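Local coordinates for spike protein S1 (Bat coronavirus HKU9, PDB 5GYQ) that forms the putative receptor-binding domain of a bat coronavirus spike, the part thought to attach the virion to a host-cell receptor, at residues A[28-34]-A[163-168]; A[45-49]-A[79-83]; A[109-113]-A[145-149]. All blocks are in the same frame, centred on the assembly; numbering follows the deposited sequence.

Contact 1: A[28-34]-A[163-168]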
loop_
_atom_site.group_PDB
_atom_site.type_symbol
_atom_site.label_atom_id
_atom_site.label_comp_id
_atom_site.label_asym_id
_atom_site.label_seq_id
_atom_site.Cartn_x
_atom_site.Cartn_y
_atom_site.Cartn_z
ATOM N N TYR A 28 -12.053 -7.370 7.080
ATOM C CA TYR A 28 -12.287 -8.242 8.223
ATOM C C TYR A 28 -13.636 -8.950 8.111
ATOM O O TYR A 28 -14.640 -8.323 7.770
ATOM C CB TYR A 28 -12.221 -7.433 9.522
ATOM C CG TYR A 28 -12.467 -8.245 10.770
ATOM C CD1 TYR A 28 -13.722 -8.281 11.363
ATOM C CD2 TYR A 28 -11.444 -8.979 11.355
ATOM C CE1 TYR A 28 -13.950 -9.026 12.504
ATOM C CE2 TYR A 28 -11.664 -9.728 12.496
ATOM C CZ TYR A 28 -12.919 -9.747 13.066
ATOM O OH TYR A 28 -13.146 -10.489 14.202
ATOM N N ASP A 29 -13.645 -10.252 8.395
ATOM C CA ASP A 29 -14.867 -11.063 8.402
ATOM C C ASP A 29 -15.651 -10.922 7.098
ATOM O O ASP A 29 -16.799 -10.477 7.102
ATOM C CB ASP A 29 -15.747 -10.678 9.597
ATOM C CG ASP A 29 -16.877 -11.669 9.849
ATOM O OD1 ASP A 29 -17.833 -11.305 10.567
ATOM O OD2 ASP A 29 -16.813 -12.805 9.333
ATOM N N CYS A 30 -15.028 -11.299 5.985
ATOM C CA CYS A 30 -15.644 -11.093 4.678
ATOM C C CYS A 30 -15.023 -11.915 3.548
ATOM O O CYS A 30 -13.953 -12.518 3.692
ATOM C CB CYS A 30 -15.575 -9.611 4.299
ATOM S SG CYS A 30 -13.894 -9.023 3.953
ATOM N N VAL A 31 -15.721 -11.921 2.418
ATOM C CA VAL A 31 -15.213 -12.504 1.185
ATOM C C VAL A 31 -14.639 -11.386 0.321
ATOM O O VAL A 31 -15.292 -10.369 0.095
ATOM C CB VAL A 31 -16.311 -13.261 0.414
ATOM C CG1 VAL A 31 -15.723 -13.956 -0.796
ATOM C CG2 VAL A 31 -16.995 -14.268 1.321
ATOM N N PHE A 32 -13.414 -11.579 -0.154
ATOM C CA PHE A 32 -12.698 -10.540 -0.880
ATOM C C PHE A 32 -12.115 -11.074 -2.183
ATOM O O PHE A 32 -11.553 -12.165 -2.218
ATOM C CB PHE A 32 -11.589 -9.954 0.001
ATOM C CG PHE A 32 -10.764 -8.899 -0.679
ATOM C CD1 PHE A 32 -9.416 -9.106 -0.926
ATOM C CD2 PHE A 32 -11.335 -7.700 -1.069
ATOM C CE1 PHE A 32 -8.653 -8.135 -1.549
ATOM C CE2 PHE A 32 -10.578 -6.725 -1.695
ATOM C CZ PHE A 32 -9.237 -6.944 -1.934
ATOM N N ASP A 33 -12.258 -10.302 -3.253
ATOM C CA ASP A 33 -11.704 -10.685 -4.545
ATOM C C ASP A 33 -10.268 -10.189 -4.675
ATOM O O ASP A 33 -10.026 -9.053 -5.082
ATOM C CB ASP A 33 -12.567 -10.140 -5.686
ATOM C CG ASP A 33 -12.122 -10.644 -7.049
ATOM O OD1 ASP A 33 -12.559 -10.068 -8.069
ATOM O OD2 ASP A 33 -11.333 -11.613 -7.104
ATOM N N PHE A 34 -9.318 -11.055 -4.331
ATOM C CA PHE A 34 -7.902 -10.698 -4.309
ATOM C C PHE A 34 -7.346 -10.333 -5.681
ATOM O O PHE A 34 -6.325 -9.655 -5.780
ATOM C CB PHE A 34 -7.078 -11.847 -3.723
ATOM C CG PHE A 34 -7.029 -11.857 -2.224
ATOM C CD1 PHE A 34 -8.078 -12.378 -1.485
ATOM C CD2 PHE A 34 -5.928 -11.350 -1.552
ATOM C CE1 PHE A 34 -8.033 -12.389 -0.103
ATOM C CE2 PHE A 34 -5.875 -11.359 -0.173
ATOM C CZ PHE A 34 -6.933 -11.881 0.554
ATOM N N LYS A 163 -14.626 -16.069 11.511
ATOM C CA LYS A 163 -14.553 -14.692 11.027
ATOM C C LYS A 163 -13.218 -14.430 10.340
ATOM O O LYS A 163 -12.301 -13.849 10.924
ATOM C CB LYS A 163 -14.773 -13.706 12.174
ATOM C CG LYS A 163 -16.074 -13.932 12.924
ATOM C CD LYS A 163 -16.052 -13.253 14.280
ATOM C CE LYS A 163 -17.212 -13.714 15.146
ATOM N NZ LYS A 163 -17.106 -13.187 16.534
ATOM N N LEU A 164 -13.118 -14.874 9.093
ATOM C CA LEU A 164 -11.890 -14.744 8.324
ATOM C C LEU A 164 -12.124 -13.932 7.058
ATOM O O LEU A 164 -13.266 -13.639 6.697
ATOM C CB LEU A 164 -11.341 -16.124 7.959
ATOM C CG LEU A 164 -11.133 -17.111 9.109
ATOM C CD1 LEU A 164 -10.659 -18.456 8.577
ATOM C CD2 LEU A 164 -10.154 -16.554 10.132
ATOM N N VAL A 165 -11.033 -13.564 6.394
ATOM C CA VAL A 165 -11.111 -12.968 5.071
ATOM C C VAL A 165 -10.769 -14.032 4.033
ATOM O O VAL A 165 -9.624 -14.478 3.950
ATOM C CB VAL A 165 -10.161 -11.769 4.918
ATOM C CG1 VAL A 165 -10.314 -11.153 3.532
ATOM C CG2 VAL A 165 -10.430 -10.739 6.001
ATOM N N CYS A 166 -11.760 -14.447 3.251
ATOM C CA CYS A 166 -11.546 -15.520 2.280
ATOM C C CYS A 166 -11.666 -15.035 0.836
ATOM O O CYS A 166 -12.515 -14.207 0.526
ATOM C CB CYS A 166 -12.531 -16.665 2.535
ATOM S SG CYS A 166 -12.150 -17.659 4.005
ATOM N N PRO A 167 -10.812 -15.560 -0.055
ATOM C CA PRO A 167 -10.803 -15.140 -1.462
ATOM C C PRO A 167 -11.991 -15.681 -2.257
ATOM O O PRO A 167 -12.617 -16.652 -1.835
ATOM C CB PRO A 167 -9.493 -15.726 -1.987
ATOM C CG PRO A 167 -9.276 -16.936 -1.146
ATOM C CD PRO A 167 -9.784 -16.577 0.222
ATOM N N VAL A 168 -12.291 -15.054 -3.393
ATOM C CA VAL A 168 -13.338 -15.554 -4.278
ATOM C C VAL A 168 -12.727 -16.452 -5.348
ATOM O O VAL A 168 -11.561 -16.293 -5.717
ATOM C CB VAL A 168 -14.138 -14.406 -4.956
ATOM C CG1 VAL A 168 -14.323 -13.241 -4.003
ATOM C CG2 VAL A 168 -13.475 -13.951 -6.251
HETATM O O HOH W 1 -11.681 -11.704 9.680
HETATM O O HOH W 2 -9.758 -13.957 -5.074
#
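C30 and V165 form a parallel bridge between strands 30-32 and 165-167, and the backbone ladder there carries the middle of this contact. The C30 N-H is bonded to L164 O. C30 O then takes the C166 N-H, at 3.0 Å from C166 N, and F32 N gives the straightest bond, 2.9 Å to C166 O with 166° at the hydrogen. A weak bond from V168 N to F32 O follows, where the ladder frays.

The packed face is that of C30, F32 and V165. V165 CG1 lies anti to its backbone N (chi1 -178°), a rotation that sets it 3.9 Å from F32 CB and beside C30 SG, while CG2 rests on the backbone of Y28. F34 adds its CD1, 3.7 Å from P167 CB, and F32 CD1 lies over one face of the F34 ring, offset toward its rim.

The reverse face, with V31 and C166, is more thinly covered: V31 CG1 meets V168 CG1 at 3.6 Å. Both ends are wetter. One water accepts from D29 N and donates to K163 O; another joins F34 N to V168 O. The K163 aliphatic chain passes the D29 carboxylate, CB 3.6 Å from OD2, and runs on as a poorly ordered tail with NZ well short of a salt bridge; D29 OD2 is bonded instead to Q3.

C30 is disulfide-linked to C6 and C166 to C60. Strand 30-32 is the middle of a small three-strand parallel sheet, with strand 4-5 on its other side, and F34 and V165 both lean on V64 of strand 63-71, where this terminal sheet meets the five-stranded antiparallel core.

Contact 2: A[45-49]-A[79-83]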
loop_
_atom_site.group_PDB
_atom_site.type_symbol
_atom_site.label_atom_id
_atom_site.label_comp_id
_atom_site.label_asym_id
_atom_site.label_seq_id
_atom_site.Cartn_x
_atom_site.Cartn_y
_atom_site.Cartn_z
ATOM N N GLN A 45 6.397 -4.971 -9.876
ATOM C CA GLN A 45 7.200 -5.740 -8.932
ATOM C C GLN A 45 6.340 -6.234 -7.771
ATOM O O GLN A 45 5.693 -5.441 -7.093
ATOM C CB GLN A 45 8.366 -4.898 -8.401
ATOM C CG GLN A 45 9.736 -5.541 -8.566
ATOM C CD GLN A 45 10.488 -5.021 -9.779
ATOM O OE1 GLN A 45 10.222 -3.920 -10.266
ATOM N NE2 GLN A 45 11.434 -5.813 -10.274
ATOM N N LEU A 46 6.333 -7.544 -7.544
ATOM C CA LEU A 46 5.567 -8.121 -6.442
ATOM C C LEU A 46 6.481 -8.877 -5.485
ATOM O O LEU A 46 7.064 -9.897 -5.849
ATOM C CB LEU A 46 4.469 -9.046 -6.973
ATOM C CG LEU A 46 3.631 -9.822 -5.952
ATOM C CD1 LEU A 46 2.853 -8.890 -5.036
ATOM C CD2 LEU A 46 2.689 -10.779 -6.663
ATOM N N GLN A 47 6.601 -8.372 -4.262
ATOM C CA GLN A 47 7.507 -8.966 -3.287
ATOM C C GLN A 47 6.766 -9.389 -2.027
ATOM O O GLN A 47 6.122 -8.571 -1.381
ATOM C CB GLN A 47 8.620 -7.981 -2.930
ATOM C CG GLN A 47 9.707 -8.572 -2.059
ATOM C CD GLN A 47 10.626 -9.492 -2.831
ATOM O OE1 GLN A 47 11.171 -9.115 -3.868
ATOM N NE2 GLN A 47 10.799 -10.711 -2.332
ATOM N N CYS A 48 6.872 -10.662 -1.663
ATOM C CA CYS A 48 6.136 -11.162 -0.508
ATOM C C CYS A 48 7.040 -11.618 0.637
ATOM O O CYS A 48 8.149 -12.099 0.419
ATOM C CB CYS A 48 5.218 -12.307 -0.928
ATOM S SG CYS A 48 3.827 -11.818 -1.972
ATOM N N TYR A 49 6.535 -11.465 1.857
ATOM C CA TYR A 49 7.246 -11.833 3.073
ATOM C C TYR A 49 6.345 -12.663 3.983
ATOM O O TYR A 49 5.313 -12.177 4.458
ATOM C CB TYR A 49 7.724 -10.584 3.819
ATOM C CG TYR A 49 8.404 -9.561 2.939
ATOM C CD1 TYR A 49 9.777 -9.601 2.726
ATOM C CD2 TYR A 49 7.674 -8.551 2.325
ATOM C CE1 TYR A 49 10.403 -8.666 1.922
ATOM C CE2 TYR A 49 8.291 -7.613 1.520
ATOM C CZ TYR A 49 9.655 -7.675 1.322
ATOM O OH TYR A 49 10.268 -6.742 0.520
ATOM N N LEU A 79 12.517 0.802 -0.419
ATOM C CA LEU A 79 11.464 0.127 0.335
ATOM C C LEU A 79 11.697 -1.378 0.337
ATOM O O LEU A 79 11.610 -2.029 1.381
ATOM C CB LEU A 79 10.086 0.450 -0.249
ATOM C CG LEU A 79 8.879 -0.144 0.479
ATOM C CD1 LEU A 79 8.781 0.399 1.893
ATOM C CD2 LEU A 79 7.597 0.132 -0.289
ATOM N N PHE A 80 11.999 -1.920 -0.839
ATOM C CA PHE A 80 12.318 -3.339 -0.982
ATOM C C PHE A 80 13.570 -3.742 -0.200
ATOM O O PHE A 80 13.581 -4.771 0.475
ATOM C CB PHE A 80 12.503 -3.698 -2.461
ATOM C CG PHE A 80 11.215 -3.812 -3.227
ATOM C CD1 PHE A 80 10.047 -4.199 -2.591
ATOM C CD2 PHE A 80 11.173 -3.537 -4.585
ATOM C CE1 PHE A 80 8.858 -4.309 -3.297
ATOM C CE2 PHE A 80 9.988 -3.646 -5.295
ATOM C CZ PHE A 80 8.829 -4.032 -4.648
ATOM N N ASN A 81 14.623 -2.934 -0.298
ATOM C CA ASN A 81 15.896 -3.276 0.331
ATOM C C ASN A 81 15.984 -2.829 1.785
ATOM O O ASN A 81 16.993 -3.060 2.447
ATOM C CB ASN A 81 17.051 -2.674 -0.460
ATOM C CG ASN A 81 17.128 -3.220 -1.868
ATOM O OD1 ASN A 81 16.853 -4.397 -2.104
ATOM N ND2 ASN A 81 17.492 -2.366 -2.815
ATOM N N ARG A 82 14.920 -2.192 2.268
ATOM C CA ARG A 82 14.854 -1.680 3.633
ATOM C C ARG A 82 16.039 -0.758 3.932
ATOM O O ARG A 82 16.800 -0.961 4.881
ATOM C CB ARG A 82 14.763 -2.843 4.621
ATOM C CG ARG A 82 13.441 -3.576 4.442
ATOM C CD ARG A 82 13.284 -4.823 5.284
ATOM N NE ARG A 82 12.002 -5.456 4.982
ATOM C CZ ARG A 82 11.548 -6.563 5.556
ATOM N NH1 ARG A 82 12.269 -7.184 6.482
ATOM N NH2 ARG A 82 10.367 -7.050 5.202
ATOM N N VAL A 83 16.173 0.253 3.081
ATOM C CA VAL A 83 17.127 1.341 3.247
ATOM C C VAL A 83 16.337 2.610 3.568
ATOM O O VAL A 83 15.340 2.898 2.909
ATOM C CB VAL A 83 17.976 1.538 1.973
ATOM C CG1 VAL A 83 18.761 2.839 2.031
ATOM C CG2 VAL A 83 18.901 0.349 1.761
HETATM O O HOH W 3 10.664 -4.520 2.472
HETATM O O HOH W 4 12.601 -7.097 -0.309
#
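The F80 ring meets the side-chain stems of Q45 and Q47, two residues apart on the strand. With chi1 -76° its CG stands anti to the carbonyl carbon, and the ring swings from the helix end toward the strand: CE2 comes 3.7 Å from Q45 CB and CE1 3.7 Å from Q47 CB. Both glutamine chains bend at chi2, and it is their aliphatic carbons that touch the ring.

Y49 turns its CG back beside its own N (chi1 -47°), which carries the hydroxyl across to the helix end, roughly at right angles to F80. R82, with positive phi just after the helix, runs extended from CG to NE alongside the Y49 ring in the reverse direction. Its NH2 sits over one ring face, offset toward the rim, 3.6 Å from Y49 CD1. R82 CZ lies 4.7 Å from the Y49 ring centroid in a cation-pi contact, the two planes inclined by 34°.

Water fills in the polar side. One molecule, lying in the guanidinium plane, joins Y49 OH to L79 O and R82 NE, so the end of helix 73-81 is tied to the hydroxyl through solvent.

This is a surface contact between an edge strand and a helix. Strand 43-49 pairs with strand 100-111, disulfide C48-C101 joining the two, and L102 of that neighbour lies against Y49, L79 and F80.

Contact 3: A[109-113]-A[145-149]. With NAG (2-acetamido-2-deoxy-beta-D-glucopyranose), chain B.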
loop_
_atom_site.group_PDB
_atom_site.type_symbol
_atom_site.label_atom_id
_atom_site.label_comp_id
_atom_site.label_asym_id
_atom_site.label_seq_id
_atom_site.Cartn_x
_atom_site.Cartn_y
_atom_site.Cartn_z
ATOM N N SER A 109 2.597 7.206 -15.531
ATOM C CA SER A 109 2.358 8.605 -15.212
ATOM C C SER A 109 3.555 9.256 -14.532
ATOM O O SER A 109 4.044 8.768 -13.512
ATOM C CB SER A 109 1.123 8.736 -14.318
ATOM O OG SER A 109 0.950 10.069 -13.866
ATOM N N THR A 110 4.033 10.352 -15.114
ATOM C CA THR A 110 5.000 11.212 -14.444
ATOM C C THR A 110 4.278 12.487 -14.027
ATOM O O THR A 110 3.789 13.239 -14.870
ATOM C CB THR A 110 6.213 11.549 -15.334
ATOM O OG1 THR A 110 6.039 12.847 -15.912
ATOM C CG2 THR A 110 6.386 10.511 -16.430
ATOM N N ALA A 111 4.209 12.722 -12.722
ATOM C CA ALA A 111 3.324 13.754 -12.190
ATOM C C ALA A 111 3.914 14.392 -10.935
ATOM O O ALA A 111 4.981 13.969 -10.475
ATOM C CB ALA A 111 1.948 13.151 -11.897
ATOM N N PRO A 112 3.243 15.430 -10.395
ATOM C CA PRO A 112 3.607 15.898 -9.057
ATOM C C PRO A 112 3.703 14.747 -8.062
ATOM O O PRO A 112 2.806 13.908 -7.984
ATOM C CB PRO A 112 2.463 16.847 -8.703
ATOM C CG PRO A 112 2.081 17.440 -10.012
ATOM C CD PRO A 112 2.300 16.359 -11.052
ATOM N N TYR A 113 4.805 14.718 -7.326
ATOM C CA TYR A 113 5.101 13.637 -6.405
ATOM C C TYR A 113 5.289 14.242 -5.023
ATOM O O TYR A 113 6.353 14.781 -4.712
ATOM C CB TYR A 113 6.348 12.881 -6.876
ATOM C CG TYR A 113 6.711 11.632 -6.102
ATOM C CD1 TYR A 113 5.739 10.727 -5.690
ATOM C CD2 TYR A 113 8.039 11.339 -5.823
ATOM C CE1 TYR A 113 6.085 9.575 -4.994
ATOM C CE2 TYR A 113 8.391 10.196 -5.137
ATOM C CZ TYR A 113 7.413 9.318 -4.721
ATOM O OH TYR A 113 7.773 8.181 -4.035
ATOM N N PHE A 145 8.727 16.729 -11.276
ATOM C CA PHE A 145 7.735 15.667 -11.300
ATOM C C PHE A 145 8.477 14.341 -11.274
ATOM O O PHE A 145 9.658 14.279 -11.621
ATOM C CB PHE A 145 6.835 15.758 -12.537
ATOM C CG PHE A 145 5.903 16.945 -12.538
ATOM C CD1 PHE A 145 5.054 17.167 -13.612
ATOM C CD2 PHE A 145 5.879 17.836 -11.476
ATOM C CE1 PHE A 145 4.198 18.253 -13.626
ATOM C CE2 PHE A 145 5.026 18.926 -11.484
ATOM C CZ PHE A 145 4.184 19.134 -12.560
ATOM N N SER A 146 7.797 13.282 -10.853
ATOM C CA SER A 146 8.410 11.963 -10.869
ATOM C C SER A 146 7.578 10.989 -11.677
ATOM O O SER A 146 6.348 11.035 -11.634
ATOM C CB SER A 146 8.592 11.423 -9.448
ATOM O OG SER A 146 9.927 11.586 -9.004
ATOM N N TYR A 147 8.256 10.122 -12.422
ATOM C CA TYR A 147 7.606 8.951 -12.984
ATOM C C TYR A 147 7.255 8.046 -11.816
ATOM O O TYR A 147 8.076 7.817 -10.929
ATOM C CB TYR A 147 8.500 8.235 -13.993
ATOM C CG TYR A 147 7.943 6.906 -14.444
ATOM C CD1 TYR A 147 6.898 6.842 -15.354
ATOM C CD2 TYR A 147 8.457 5.716 -13.952
ATOM C CE1 TYR A 147 6.384 5.629 -15.767
ATOM C CE2 TYR A 147 7.952 4.500 -14.359
ATOM C CZ TYR A 147 6.916 4.461 -15.266
ATOM O OH TYR A 147 6.406 3.250 -15.674
ATOM N N VAL A 148 6.036 7.528 -11.814
ATOM C CA VAL A 148 5.481 6.970 -10.592
ATOM C C VAL A 148 4.773 5.631 -10.797
ATOM O O VAL A 148 4.120 5.399 -11.816
ATOM C CB VAL A 148 4.514 8.001 -9.948
ATOM C CG1 VAL A 148 3.211 7.362 -9.514
ATOM C CG2 VAL A 148 5.196 8.705 -8.785
ATOM N N TYR A 149 4.940 4.747 -9.821
ATOM C CA TYR A 149 4.227 3.483 -9.775
ATOM C C TYR A 149 3.137 3.522 -8.718
ATOM O O TYR A 149 3.231 4.264 -7.739
ATOM C CB TYR A 149 5.183 2.327 -9.477
ATOM C CG TYR A 149 6.313 2.197 -10.465
ATOM C CD1 TYR A 149 6.087 1.709 -11.745
ATOM C CD2 TYR A 149 7.608 2.557 -10.118
ATOM C CE1 TYR A 149 7.117 1.589 -12.653
ATOM C CE2 TYR A 149 8.645 2.439 -11.021
ATOM C CZ TYR A 149 8.394 1.954 -12.287
ATOM O OH TYR A 149 9.421 1.830 -13.192
HETATM C C1 NAG B . 12.055 10.102 -6.488
HETATM C C2 NAG B . 13.243 10.437 -7.359
HETATM C C3 NAG B . 14.388 10.945 -6.495
HETATM C C4 NAG B . 13.924 12.124 -5.643
HETATM C C5 NAG B . 12.605 11.820 -4.924
HETATM C C6 NAG B . 11.986 13.052 -4.306
HETATM C C7 NAG B . 13.387 9.190 -9.465
HETATM C C8 NAG B . 13.886 7.951 -10.144
HETATM N N2 NAG B . 13.660 9.295 -8.157
HETATM O O3 NAG B . 15.452 11.332 -7.353
HETATM O O4 NAG B . 14.869 12.396 -4.610
HETATM O O5 NAG B . 11.622 11.272 -5.817
HETATM O O6 NAG B . 10.807 12.737 -3.579
HETATM O O7 NAG B . 12.763 10.059 -10.067
#
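A111 and S146 form a hydrogen-bonded pair of an antiparallel beta ladder, in which strand 100-111 runs beside strand 146-157 in the domain's five-stranded core sheet. Three backbone bonds hold it: S146 N to A111 O, A111 N to S146 O, and V148 N to S109 O. Between these bonds T110 faces Y147 as a non-hydrogen-bonded pair, with T110 CA only 3.1 Å from S146 O in a CA-H...O contact.

Ring contacts come next. P112 lies beside F145, and its CD sits 3.5 Å above the centre of the ring, just 6° off the normal, a CH-pi contact just beyond the last bridge. T110 CG2 approaches the edge of the Y147 ring. Y113, its CG anti to the backbone N (chi1 -174°), folds over the sheet so that CD1 packs on V148 CG2 and CD2 on S146 CB.

The polar ends of Y113 and S146 are held by H75 and N72 of the glycan pocket: Y113 OH bonds to H75 and to N72 N, and S146 OG bonds to N72 ND2. NAG O5 lies at the edge of the Y113 ring, near its plane, 3.5 Å from CE2.

How the contacts relate
Contacts 2 and 3 share the antiparallel core sheet, since strands 43-49 and 100-111 are neighbours in it; their centres are 20 Å apart and their nearest atoms about 6 Å. Contact 1 lies at the opposite side of the chain's centre from contact 3, 33 Å away between centres, in the parallel terminal sheet, and the loop it closes encloses both others. The glycan belongs to contact 3, which supplies Y113 and S146 to a pocket completed by N72, T74, H75 and V115. N72 precedes helix 73-81 and T74 lies in its first turn; the helix's far end makes contact 2, where the side chain of Q45 is about 12 Å from a sugar.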